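Local atomic coordinates of phytoene synthase (Enterococcus hirae, PDB entry 5IYS), a protein that probably joins two farnesyl diphosphate molecules into dehydrosqualene, as a magnesium-dependent enzyme of the squalene/phytoene synthase family. Residues A[108-113]-A[133-139]; A[119-125]-A[183-189]; A[228-232]-A[285-289]. One frame throughout, in Å; residues are numbered along the deposited sequence.

Contact 1. Residues A[108-113]-A[133-139]. With FPS (S-[(2E,6E)-3,7,11-trimethyldodeca-2,6,10-trienyl] trihydrogen thiodiphosphate), chain H; FPS (S-[(2E,6E)-3,7,11-trimethyldodeca-2,6,10-trienyl] trihydrogen thiodiphosphate), chain G.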
loop_
_atom_site.group_PDB
_atom_site.type_symbol
_atom_site.label_atom_id
_atom_site.label_comp_id
_atom_site.label_asym_id
_atom_site.label_seq_id
_atom_site.Cartn_x
_atom_site.Cartn_y
_atom_site.Cartn_z
ATOM N N ASP A 108 10.782 -6.531 -6.459
ATOM C CA ASP A 108 9.770 -5.826 -7.247
ATOM C C ASP A 108 9.477 -4.407 -6.732
ATOM O O ASP A 108 9.284 -3.495 -7.524
ATOM C CB ASP A 108 8.470 -6.655 -7.363
ATOM C CG ASP A 108 8.631 -7.907 -8.220
ATOM O OD1 ASP A 108 9.621 -7.957 -8.992
ATOM O OD2 ASP A 108 7.756 -8.826 -8.179
ATOM N N MET A 109 9.276 -4.246 -5.426
ATOM C CA MET A 109 9.138 -2.925 -4.824
ATOM C C MET A 109 10.294 -1.976 -5.197
ATOM O O MET A 109 10.053 -0.831 -5.577
ATOM C CB MET A 109 9.006 -3.062 -3.293
ATOM C CG MET A 109 9.022 -1.751 -2.467
ATOM S SD MET A 109 7.711 -0.619 -2.959
ATOM C CE MET A 109 6.277 -1.221 -2.045
ATOM N N LEU A 110 11.539 -2.427 -5.079
ATOM C CA LEU A 110 12.656 -1.517 -5.370
ATOM C C LEU A 110 12.615 -1.151 -6.863
ATOM O O LEU A 110 12.980 -0.055 -7.245
ATOM C CB LEU A 110 13.989 -2.177 -5.032
ATOM C CG LEU A 110 14.052 -2.563 -3.545
ATOM C CD1 LEU A 110 15.480 -2.931 -3.160
ATOM C CD2 LEU A 110 13.557 -1.400 -2.698
ATOM N N THR A 111 12.198 -2.089 -7.712
ATOM C CA THR A 111 12.183 -1.849 -9.160
ATOM C C THR A 111 11.111 -0.822 -9.488
ATOM O O THR A 111 11.309 0.065 -10.332
ATOM C CB THR A 111 11.801 -3.154 -9.899
ATOM O OG1 THR A 111 12.842 -4.113 -9.709
ATOM C CG2 THR A 111 11.576 -2.904 -11.387
ATOM N N GLY A 112 9.984 -0.903 -8.777
ATOM C CA GLY A 112 8.932 0.074 -8.960
ATOM C C GLY A 112 9.362 1.442 -8.458
ATOM O O GLY A 112 9.126 2.465 -9.116
ATOM N N GLN A 113 9.960 1.483 -7.278
ATOM C CA GLN A 113 10.459 2.766 -6.778
ATOM C C GLN A 113 11.433 3.414 -7.756
ATOM O O GLN A 113 11.459 4.638 -7.882
ATOM C CB GLN A 113 11.118 2.628 -5.412
ATOM C CG GLN A 113 10.159 2.224 -4.317
ATOM C CD GLN A 113 9.101 3.281 -4.079
ATOM O OE1 GLN A 113 9.356 4.463 -4.243
ATOM N NE2 GLN A 113 7.878 2.849 -3.849
ATOM N N TYR A 133 1.210 -2.936 -9.517
ATOM C CA TYR A 133 1.734 -4.200 -8.970
ATOM C C TYR A 133 3.074 -3.903 -8.304
ATOM O O TYR A 133 3.352 -4.320 -7.171
ATOM C CB TYR A 133 1.916 -5.316 -10.020
ATOM C CG TYR A 133 2.791 -6.409 -9.443
ATOM C CD1 TYR A 133 2.360 -7.119 -8.323
ATOM C CD2 TYR A 133 4.144 -6.488 -9.768
ATOM C CE1 TYR A 133 3.228 -7.964 -7.607
ATOM C CE2 TYR A 133 5.003 -7.374 -9.095
ATOM C CZ TYR A 133 4.529 -8.085 -8.001
ATOM O OH TYR A 133 5.349 -8.896 -7.238
ATOM N N TYR A 134 3.977 -3.299 -9.062
ATOM C CA TYR A 134 5.341 -3.173 -8.558
ATOM C C TYR A 134 5.405 -2.416 -7.233
ATOM O O TYR A 134 6.190 -2.782 -6.350
ATOM C CB TYR A 134 6.272 -2.540 -9.584
ATOM C CG TYR A 134 6.711 -3.577 -10.600
ATOM C CD1 TYR A 134 7.783 -4.430 -10.338
ATOM C CD2 TYR A 134 5.974 -3.790 -11.753
ATOM C CE1 TYR A 134 8.144 -5.442 -11.244
ATOM C CE2 TYR A 134 6.333 -4.786 -12.667
ATOM C CZ TYR A 134 7.432 -5.591 -12.415
ATOM O OH TYR A 134 7.780 -6.576 -13.324
ATOM N N VAL A 135 4.593 -1.377 -7.073
ATOM C CA VAL A 135 4.711 -0.609 -5.831
ATOM C C VAL A 135 3.651 -0.928 -4.788
ATOM O O VAL A 135 3.651 -0.325 -3.718
ATOM C CB VAL A 135 4.704 0.906 -6.065
ATOM C CG1 VAL A 135 5.850 1.330 -6.972
ATOM C CG2 VAL A 135 3.325 1.371 -6.586
ATOM N N ALA A 136 2.655 -1.742 -5.113
ATOM C CA ALA A 136 1.576 -1.906 -4.154
ATOM C C ALA A 136 1.097 -3.338 -4.079
ATOM O O ALA A 136 0.997 -3.918 -2.994
ATOM C CB ALA A 136 0.426 -0.901 -4.433
ATOM N N GLY A 137 0.866 -3.948 -5.240
ATOM C CA GLY A 137 0.551 -5.382 -5.261
ATOM C C GLY A 137 1.685 -6.226 -4.690
ATOM O O GLY A 137 1.448 -7.225 -3.991
ATOM N N SER A 138 2.920 -5.752 -4.858
ATOM C CA SER A 138 4.060 -6.455 -4.280
ATOM C C SER A 138 3.986 -6.519 -2.756
ATOM O O SER A 138 4.433 -7.505 -2.136
ATOM C CB SER A 138 5.388 -5.816 -4.724
ATOM O OG SER A 138 5.398 -4.433 -4.360
ATOM N N VAL A 139 3.532 -5.427 -2.157
ATOM C CA VAL A 139 3.358 -5.374 -0.697
ATOM C C VAL A 139 2.402 -6.467 -0.214
ATOM O O VAL A 139 2.640 -7.158 0.772
ATOM C CB VAL A 139 2.812 -4.007 -0.220
ATOM C CG1 VAL A 139 2.667 -4.015 1.316
ATOM C CG2 VAL A 139 3.816 -2.889 -0.575
HETATM C C1 FPS H . 2.542 4.953 -0.654
HETATM S S1 FPS H . 1.903 5.459 -2.220
HETATM C C2 FPS H . 3.821 4.180 -0.861
HETATM C C3 FPS H . 3.898 2.948 -1.396
HETATM C C4 FPS H . 2.712 2.210 -1.957
HETATM C C5 FPS H . 5.263 2.304 -1.477
HETATM C C6 FPS H . 5.741 1.821 -0.109
HETATM C C7 FPS H . 4.648 1.041 0.603
HETATM C C8 FPS H . 4.345 1.281 1.887
HETATM C C10 FPS H . 3.201 0.493 2.481
HETATM C C9 FPS H . 5.048 2.357 2.670
HETATM C C11 FPS H . 3.645 -0.784 3.158
HETATM C C12 FPS H . 2.441 -1.152 4.014
HETATM C C13 FPS H . 2.362 -2.262 4.771
HETATM C C14 FPS H . 3.463 -3.273 4.869
HETATM C C15 FPS H . 1.102 -2.502 5.542
HETATM P PA FPS H . 2.750 7.313 -2.336
HETATM O O1A FPS H . 4.227 7.181 -2.316
HETATM O O2A FPS H . 2.298 7.994 -3.723
HETATM O O3A FPS H . 2.039 8.236 -1.210
HETATM P PB FPS H . 2.670 8.822 0.131
HETATM O O1B FPS H . 2.637 10.316 -0.045
HETATM O O2B FPS H . 4.096 8.381 0.382
HETATM O O3B FPS H . 1.788 8.343 1.265
HETATM C C1 FPS G . -0.192 3.492 1.465
HETATM S S1 FPS G . 1.223 3.517 2.501
HETATM C C2 FPS G . -0.202 2.060 0.961
HETATM C C3 FPS G . -0.593 1.690 -0.270
HETATM C C4 FPS G . -1.094 2.704 -1.255
HETATM C C5 FPS G . -0.574 0.234 -0.695
HETATM C C6 FPS G . -0.063 -0.743 0.363
HETATM C C7 FPS G . -0.463 -2.147 -0.045
HETATM C C8 FPS G . -0.826 -3.080 0.853
HETATM C C10 FPS G . -1.083 -4.478 0.335
HETATM C C9 FPS G . -0.916 -2.808 2.336
HETATM C C11 FPS G . -2.488 -4.919 0.755
HETATM C C12 FPS G . -2.721 -6.381 0.413
HETATM C C13 FPS G . -2.522 -7.412 1.267
HETATM C C14 FPS G . -2.820 -8.821 0.822
HETATM C C15 FPS G . -2.037 -7.200 2.678
HETATM P PA FPS G . 1.159 5.091 3.836
HETATM O O1A FPS G . 1.924 4.793 5.050
HETATM O O2A FPS G . 2.003 6.211 3.030
HETATM O O3A FPS G . -0.283 5.728 4.090
HETATM P PB FPS G . -0.738 6.887 3.047
HETATM O O1B FPS G . -0.416 8.250 3.596
HETATM O O2B FPS G . -2.203 6.594 2.830
HETATM O O3B FPS G . -0.042 6.807 1.706
#
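Met109 CE lies 3.2 Å from Val135 O, a buried carbonyl oxygen that has no hydrogen-bond partner anywhere in the model. On its ligand side the same Val135 O approaches C4 of one thiodiphosphate inhibitor (chain H) at 3.2 Å, so a polar atom is turned into the lining of a prenyl pocket. This probably follows from the backbone, where residues 133-137 make a wider, pi-type turn, in which Ser138 N bonds to Tyr133 O at 2.8 Å. Met109 reaches the spot because its CG is anti to the backbone N (chi1 173°) and the chain then bends twice, bringing CE against Val139 CG2; that carbon pair is shorter than normal contact, so its exact spacing is doubtful. Val139 also touches both inhibitor chains through CG1.

The helices run nearly antiparallel, with a signed crossing angle of -153° and axes 7.4 Å apart at closest approach. Gly112 has no side chain, and its CA comes within 4.9 Å of Tyr134 CA. One turn earlier, Met109 CA makes a CA-H...O contact of 3.3 Å with Tyr134 O, the oxygen that also accepts from Ser138 OG. At the partly exposed end, Tyr133 OH donates to Asp108 OD2 at 2.6 Å, and OD2 accepts through its anti lone pair; OD2 lies at the edge of the Tyr133 ring, while the carboxylate plane is turned 77° from it.

Gln113 connects the contact to the metal site, with a weak bond from NE2 to Asp56, a magnesium ligand, and another weak one to Met109 SD. Around the pair, helix 39-60 meets Met109 and Val139, helix 65-80 packs on Leu110 and Gln113, and Gln166 of helix 155-172 touches Val135 and Ala136.

Contact 2. Residues A[119-125]-A[183-189]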
loop_
_atom_site.group_PDB
_atom_site.type_symbol
_atom_site.label_atom_id
_atom_site.label_comp_id
_atom_site.label_asym_id
_atom_site.label_seq_id
_atom_site.Cartn_x
_atom_site.Cartn_y
_atom_site.Cartn_z
ATOM N N PHE A 119 10.117 9.729 -13.539
ATOM C CA PHE A 119 8.674 9.553 -13.664
ATOM C C PHE A 119 8.160 9.715 -15.096
ATOM O O PHE A 119 8.499 10.695 -15.748
ATOM C CB PHE A 119 7.907 10.495 -12.732
ATOM C CG PHE A 119 6.437 10.198 -12.698
ATOM C CD1 PHE A 119 5.976 9.065 -12.051
ATOM C CD2 PHE A 119 5.560 10.910 -13.498
ATOM C CE1 PHE A 119 4.642 8.722 -12.097
ATOM C CE2 PHE A 119 4.243 10.549 -13.573
ATOM C CZ PHE A 119 3.794 9.428 -12.902
ATOM N N LYS A 120 7.359 8.761 -15.575
ATOM C CA LYS A 120 6.587 8.924 -16.809
ATOM C C LYS A 120 5.121 8.630 -16.526
ATOM O O LYS A 120 4.806 7.644 -15.864
ATOM C CB LYS A 120 7.053 7.949 -17.891
ATOM C CG LYS A 120 8.556 7.889 -18.113
ATOM C CD LYS A 120 9.032 9.060 -18.934
ATOM C CE LYS A 120 10.539 9.000 -19.123
ATOM N NZ LYS A 120 11.012 10.227 -19.820
ATOM N N GLN A 121 4.231 9.485 -17.019
ATOM C CA GLN A 121 2.797 9.219 -16.996
ATOM C C GLN A 121 2.446 7.936 -17.740
ATOM O O GLN A 121 2.825 7.774 -18.900
ATOM C CB GLN A 121 2.040 10.377 -17.659
ATOM C CG GLN A 121 0.528 10.227 -17.575
ATOM C CD GLN A 121 -0.218 11.310 -18.313
ATOM O OE1 GLN A 121 0.393 12.187 -18.930
ATOM N NE2 GLN A 121 -1.546 11.223 -18.305
ATOM N N PRO A 122 1.650 7.054 -17.115
ATOM C CA PRO A 122 1.204 5.858 -17.822
ATOM C C PRO A 122 0.456 6.235 -19.089
ATOM O O PRO A 122 -0.423 7.088 -19.025
ATOM C CB PRO A 122 0.213 5.236 -16.839
ATOM C CG PRO A 122 -0.239 6.351 -16.006
ATOM C CD PRO A 122 1.003 7.177 -15.801
ATOM N N GLU A 123 0.678 5.514 -20.184
ATOM C CA GLU A 123 -0.093 5.769 -21.393
ATOM C C GLU A 123 -1.439 5.056 -21.346
ATOM O O GLU A 123 -2.476 5.629 -21.705
ATOM C CB GLU A 123 0.715 5.412 -22.653
ATOM C CG GLU A 123 2.227 5.597 -22.468
ATOM C CD GLU A 123 2.916 6.336 -23.606
ATOM O OE1 GLU A 123 3.894 5.788 -24.158
ATOM O OE2 GLU A 123 2.525 7.484 -23.916
ATOM N N THR A 124 -1.457 3.853 -20.778
ATOM C CA THR A 124 -2.695 3.074 -20.750
ATOM C C THR A 124 -3.045 2.626 -19.317
ATOM O O THR A 124 -2.189 2.679 -18.441
ATOM C CB THR A 124 -2.550 1.830 -21.635
ATOM O OG1 THR A 124 -1.483 1.033 -21.120
ATOM C CG2 THR A 124 -2.178 2.223 -23.074
ATOM N N ARG A 125 -4.245 2.084 -19.117
ATOM C CA ARG A 125 -4.608 1.473 -17.842
ATOM C C ARG A 125 -3.824 0.194 -17.600
ATOM O O ARG A 125 -3.546 -0.164 -16.461
ATOM C CB ARG A 125 -6.104 1.165 -17.794
ATOM C CG ARG A 125 -6.957 2.408 -17.611
ATOM C CD ARG A 125 -8.165 2.146 -16.727
ATOM N NE ARG A 125 -9.042 3.316 -16.654
ATOM C CZ ARG A 125 -10.295 3.300 -16.205
ATOM N NH1 ARG A 125 -10.848 2.167 -15.786
ATOM N NH2 ARG A 125 -11.007 4.423 -16.205
ATOM N N ILE A 183 1.734 12.844 -13.049
ATOM C CA ILE A 183 0.360 12.499 -13.398
ATOM C C ILE A 183 0.284 10.987 -13.471
ATOM O O ILE A 183 0.937 10.384 -14.318
ATOM C CB ILE A 183 -0.085 13.116 -14.753
ATOM C CG1 ILE A 183 0.025 14.647 -14.694
ATOM C CG2 ILE A 183 -1.515 12.680 -15.108
ATOM C CD1 ILE A 183 -0.425 15.361 -15.978
ATOM N N TYR A 184 -0.455 10.384 -12.541
ATOM C CA TYR A 184 -0.738 8.948 -12.613
ATOM C C TYR A 184 -1.956 8.582 -13.459
ATOM O O TYR A 184 -2.104 7.448 -13.910
ATOM C CB TYR A 184 -0.875 8.390 -11.184
ATOM C CG TYR A 184 0.437 8.417 -10.427
ATOM C CD1 TYR A 184 1.366 7.388 -10.569
ATOM C CD2 TYR A 184 0.764 9.493 -9.600
ATOM C CE1 TYR A 184 2.557 7.410 -9.890
ATOM C CE2 TYR A 184 1.957 9.522 -8.906
ATOM C CZ TYR A 184 2.843 8.467 -9.047
ATOM O OH TYR A 184 4.029 8.483 -8.342
ATOM N N LEU A 185 -2.907 9.496 -13.586
ATOM C CA LEU A 185 -4.043 9.250 -14.469
ATOM C C LEU A 185 -3.523 8.973 -15.887
ATOM O O LEU A 185 -2.483 9.502 -16.275
ATOM C CB LEU A 185 -4.970 10.472 -14.488
ATOM C CG LEU A 185 -5.472 10.947 -13.125
ATOM C CD1 LEU A 185 -6.294 12.230 -13.299
ATOM C CD2 LEU A 185 -6.290 9.863 -12.422
ATOM N N THR A 186 -4.172 8.062 -16.603
ATOM C CA THR A 186 -3.618 7.599 -17.858
ATOM C C THR A 186 -3.884 8.586 -18.990
ATOM O O THR A 186 -4.868 9.335 -18.982
ATOM C CB THR A 186 -4.067 6.178 -18.237
ATOM O OG1 THR A 186 -5.436 6.182 -18.661
ATOM C CG2 THR A 186 -3.894 5.228 -17.051
ATOM N N LYS A 187 -2.932 8.663 -19.910
ATOM C CA LYS A 187 -3.173 9.414 -21.138
ATOM C C LYS A 187 -4.462 9.012 -21.846
ATOM O O LYS A 187 -5.267 9.856 -22.243
ATOM C CB LYS A 187 -1.966 9.309 -22.055
ATOM C CG LYS A 187 -0.795 10.104 -21.538
ATOM C CD LYS A 187 0.309 10.165 -22.585
ATOM C CE LYS A 187 1.587 10.774 -22.010
ATOM N NZ LYS A 187 2.765 10.290 -22.786
ATOM N N GLU A 188 -4.724 7.715 -21.885
ATOM C CA GLU A 188 -5.919 7.216 -22.531
ATOM C C GLU A 188 -7.212 7.635 -21.841
ATOM O O GLU A 188 -8.154 8.087 -22.502
ATOM C CB GLU A 188 -5.790 5.713 -22.738
ATOM C CG GLU A 188 -7.004 4.879 -22.409
ATOM C CD GLU A 188 -6.686 3.401 -22.545
ATOM O OE1 GLU A 188 -6.507 2.726 -21.503
ATOM O OE2 GLU A 188 -6.490 2.962 -23.701
ATOM N N ASP A 189 -7.211 7.622 -20.508
ATOM C CA ASP A 189 -8.343 8.133 -19.747
ATOM C C ASP A 189 -8.567 9.632 -19.923
ATOM O O ASP A 189 -9.698 10.070 -20.110
ATOM C CB ASP A 189 -8.214 7.753 -18.270
ATOM C CG ASP A 189 -8.612 6.309 -18.018
ATOM O OD1 ASP A 189 -9.639 5.899 -18.602
ATOM O OD2 ASP A 189 -7.936 5.606 -17.222
#
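Ile183 meets Phe119 and Gln121 through its carbonyl: Ile183 O lies in the plane of the Phe119 ring, 3.3 Å from CZ, and is buried with no hydrogen-bond partner in the model. Tyr184 follows, one ring face taking the edge of Phe119 in an edge-to-face pair with centroids 4.8 Å apart and planes at 65°; its hydroxyl bonds to Arg182. Leu185 O accepts from Gln121 NE2 at 2.8 Å. Gln121 reaches it with an extended chain, CG anti to the backbone N (chi1 -175°), and the bond lies close to its amide plane. Thr186, the N-cap of helix 187-193, rests CG2 against Thr124 O, 3.4 Å away, while its OG1 accepts from Asp189 N. Lys187 N then donates to Pro122 O (3.1 Å), and Lys187 NZ forms a salt bridge of 3.0 Å with Glu123 OE2, which NZ meets from above the carboxylate plane. Glu188 N bonds to Glu123 O at 3.1 Å; in return Glu188 OE1 weakly accepts from Arg125 N. Asp189 completes the series, its OD2 taking Arg125 NE through the syn lone pair at 2.6 Å with a nearly straight N-H...O angle of 170°. Arg125 NH2 binds Asp189 OD1 weakly and also Ser215.

The first three amides of helix 187-193 are thus all satisfied, two by the facing loop and one by Thr186. Glu188 lies at the start of helix 125-143, and Asp189, paired with Arg125, in the first turn of helix 187-193; both settings would probably favour the ionised carboxylates.

Contact 3. Residues A[228-232]-A[285-289]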
loop_
_atom_site.group_PDB
_atom_site.type_symbol
_atom_site.label_atom_id
_atom_site.label_comp_id
_atom_site.label_asym_id
_atom_site.label_seq_id
_atom_site.Cartn_x
_atom_site.Cartn_y
_atom_site.Cartn_z
ATOM N N PHE A 228 -11.599 -9.434 -1.751
ATOM C CA PHE A 228 -12.230 -10.007 -0.556
ATOM C C PHE A 228 -12.582 -11.495 -0.722
ATOM O O PHE A 228 -12.789 -12.201 0.263
ATOM C CB PHE A 228 -13.493 -9.224 -0.150
ATOM C CG PHE A 228 -13.246 -7.775 0.212
ATOM C CD1 PHE A 228 -11.957 -7.296 0.437
ATOM C CD2 PHE A 228 -14.313 -6.871 0.259
ATOM C CE1 PHE A 228 -11.740 -5.986 0.855
ATOM C CE2 PHE A 228 -14.112 -5.546 0.656
ATOM C CZ PHE A 228 -12.821 -5.093 0.923
ATOM N N GLU A 229 -12.476 -12.008 -1.944
ATOM C CA GLU A 229 -12.588 -13.438 -2.181
ATOM C C GLU A 229 -11.551 -14.272 -1.415
ATOM O O GLU A 229 -11.794 -15.444 -1.086
ATOM C CB GLU A 229 -12.396 -13.669 -3.671
ATOM C CG GLU A 229 -12.451 -15.104 -4.109
ATOM C CD GLU A 229 -12.304 -15.202 -5.627
ATOM O OE1 GLU A 229 -13.089 -14.530 -6.340
ATOM O OE2 GLU A 229 -11.381 -15.917 -6.084
ATOM N N MET A 230 -10.427 -13.652 -1.051
ATOM C CA MET A 230 -9.410 -14.391 -0.296
ATOM C C MET A 230 -9.796 -14.696 1.144
ATOM O O MET A 230 -9.162 -15.531 1.775
ATOM C CB MET A 230 -8.060 -13.676 -0.333
ATOM C CG MET A 230 -8.033 -12.392 0.433
ATOM S SD MET A 230 -6.426 -11.570 0.173
ATOM C CE MET A 230 -7.041 -9.914 -0.064
ATOM N N PHE A 231 -10.835 -14.063 1.686
ATOM C CA PHE A 231 -11.027 -14.170 3.147
ATOM C C PHE A 231 -11.118 -15.572 3.737
ATOM O O PHE A 231 -10.557 -15.851 4.812
ATOM C CB PHE A 231 -12.136 -13.240 3.666
ATOM C CG PHE A 231 -11.733 -11.778 3.685
ATOM C CD1 PHE A 231 -10.529 -11.386 4.248
ATOM C CD2 PHE A 231 -12.549 -10.803 3.123
ATOM C CE1 PHE A 231 -10.144 -10.043 4.254
ATOM C CE2 PHE A 231 -12.193 -9.453 3.157
ATOM C CZ PHE A 231 -10.963 -9.088 3.654
ATOM N N PRO A 232 -11.835 -16.488 3.048
ATOM C CA PRO A 232 -11.971 -17.809 3.641
ATOM C C PRO A 232 -10.648 -18.539 3.836
ATOM O O PRO A 232 -10.586 -19.477 4.643
ATOM C CB PRO A 232 -12.880 -18.559 2.649
ATOM C CG PRO A 232 -13.726 -17.444 2.022
ATOM C CD PRO A 232 -12.788 -16.239 1.956
ATOM N N TYR A 285 -19.192 -7.587 9.069
ATOM C CA TYR A 285 -18.994 -8.098 7.722
ATOM C C TYR A 285 -18.348 -9.487 7.699
ATOM O O TYR A 285 -18.764 -10.365 6.924
ATOM C CB TYR A 285 -18.207 -7.084 6.882
ATOM C CG TYR A 285 -17.702 -7.643 5.579
ATOM C CD1 TYR A 285 -18.542 -7.797 4.488
ATOM C CD2 TYR A 285 -16.383 -8.051 5.456
ATOM C CE1 TYR A 285 -18.067 -8.346 3.300
ATOM C CE2 TYR A 285 -15.923 -8.622 4.305
ATOM C CZ TYR A 285 -16.752 -8.742 3.228
ATOM O OH TYR A 285 -16.237 -9.313 2.095
ATOM N N LEU A 286 -17.387 -9.709 8.597
ATOM C CA LEU A 286 -16.665 -10.963 8.633
ATOM C C LEU A 286 -17.517 -12.140 9.097
ATOM O O LEU A 286 -17.293 -13.262 8.649
ATOM C CB LEU A 286 -15.406 -10.851 9.492
ATOM C CG LEU A 286 -14.385 -9.961 8.773
ATOM C CD1 LEU A 286 -13.138 -9.763 9.621
ATOM C CD2 LEU A 286 -14.009 -10.557 7.413
ATOM N N LYS A 287 -18.503 -11.881 9.953
ATOM C CA LYS A 287 -19.453 -12.919 10.348
ATOM C C LYS A 287 -20.109 -13.594 9.140
ATOM O O LYS A 287 -20.467 -14.764 9.212
ATOM C CB LYS A 287 -20.536 -12.349 11.264
ATOM C CG LYS A 287 -20.072 -12.040 12.673
ATOM C CD LYS A 287 -21.041 -11.077 13.353
ATOM C CE LYS A 287 -21.220 -11.388 14.840
ATOM N NZ LYS A 287 -19.924 -11.440 15.580
ATOM N N SER A 288 -20.263 -12.868 8.034
ATOM C CA SER A 288 -20.774 -13.450 6.790
ATOM C C SER A 288 -19.798 -14.359 6.045
ATOM O O SER A 288 -20.110 -14.844 4.953
ATOM C CB SER A 288 -21.256 -12.359 5.836
ATOM O OG SER A 288 -20.191 -11.840 5.055
ATOM N N TYR A 289 -18.602 -14.552 6.596
ATOM C CA TYR A 289 -17.826 -15.755 6.300
ATOM C C TYR A 289 -17.919 -16.717 7.478
ATOM O O TYR A 289 -18.721 -16.490 8.387
ATOM C CB TYR A 289 -16.364 -15.419 5.978
ATOM C CG TYR A 289 -16.225 -14.414 4.862
ATOM C CD1 TYR A 289 -16.584 -13.088 5.063
ATOM C CD2 TYR A 289 -15.860 -14.809 3.576
ATOM C CE1 TYR A 289 -16.521 -12.169 4.044
ATOM C CE2 TYR A 289 -15.762 -13.884 2.554
ATOM C CZ TYR A 289 -16.071 -12.559 2.809
ATOM O OH TYR A 289 -15.985 -11.604 1.825
ATOM O OXT TYR A 289 -17.240 -17.746 7.521
#
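Phe231 and Tyr289 form an edge-to-face aromatic pair, the edge of Phe231 directed at the face of Tyr289 with centroids 5.7 Å apart and planes at 80°. A CH-pi contact reinforces it: Phe231 CB sits 4.0 Å from the Tyr289 ring centroid, only 18° off the normal. Tyr285 is approached differently, in the plane of its ring, by Phe231 CE2, which lies 4.0 Å from Tyr285 CE2.

Apolar contacts extend this. Pro232 CG reaches the edge of Tyr289, 3.7 Å from CD2, and Phe228 CD2 lies 4.3 Å from Tyr285 CZ.

Polar interactions contribute little, since no hydrogen bond crosses between the segments. The two tyrosine hydroxyls of 285-289 face each other, but their modelled separation is too short to be trusted in detail. Ser288 OG bonds back to Tyr285 O within 285-289.

Phe247 also meets the Tyr285 ring, while Leu242 and Ala243 of helix 236-258 touch Phe231. The result is an aromatic cluster joining the C-terminal helix to the 228-232 connection between two long helices, within the all-helical fold of the squalene/phytoene synthase family.

Contact 1 is the buried one, centred about 9 Å from the chain centre, and it borders both inhibitor molecules; contacts 2 and 3, with centres about 19 and 20 Å out, are partly buried. Contacts 1 and 2 share helix 125-143, which supplies its middle to the first and its N-terminal residue to the second, and their centres are about 17 Å apart. Contact 3 uses none of these elements and lies about 33 Å from contact 2, centre to centre. Chemistry follows position: apolar helix packing with one tyrosine-carboxylate hydrogen bond at its partly exposed end in contact 1, backbone and capping bonds and salt bridges where a loop meets two helix N-termini in contact 2, and aromatic contacts without a cross-segment hydrogen bond in contact 3.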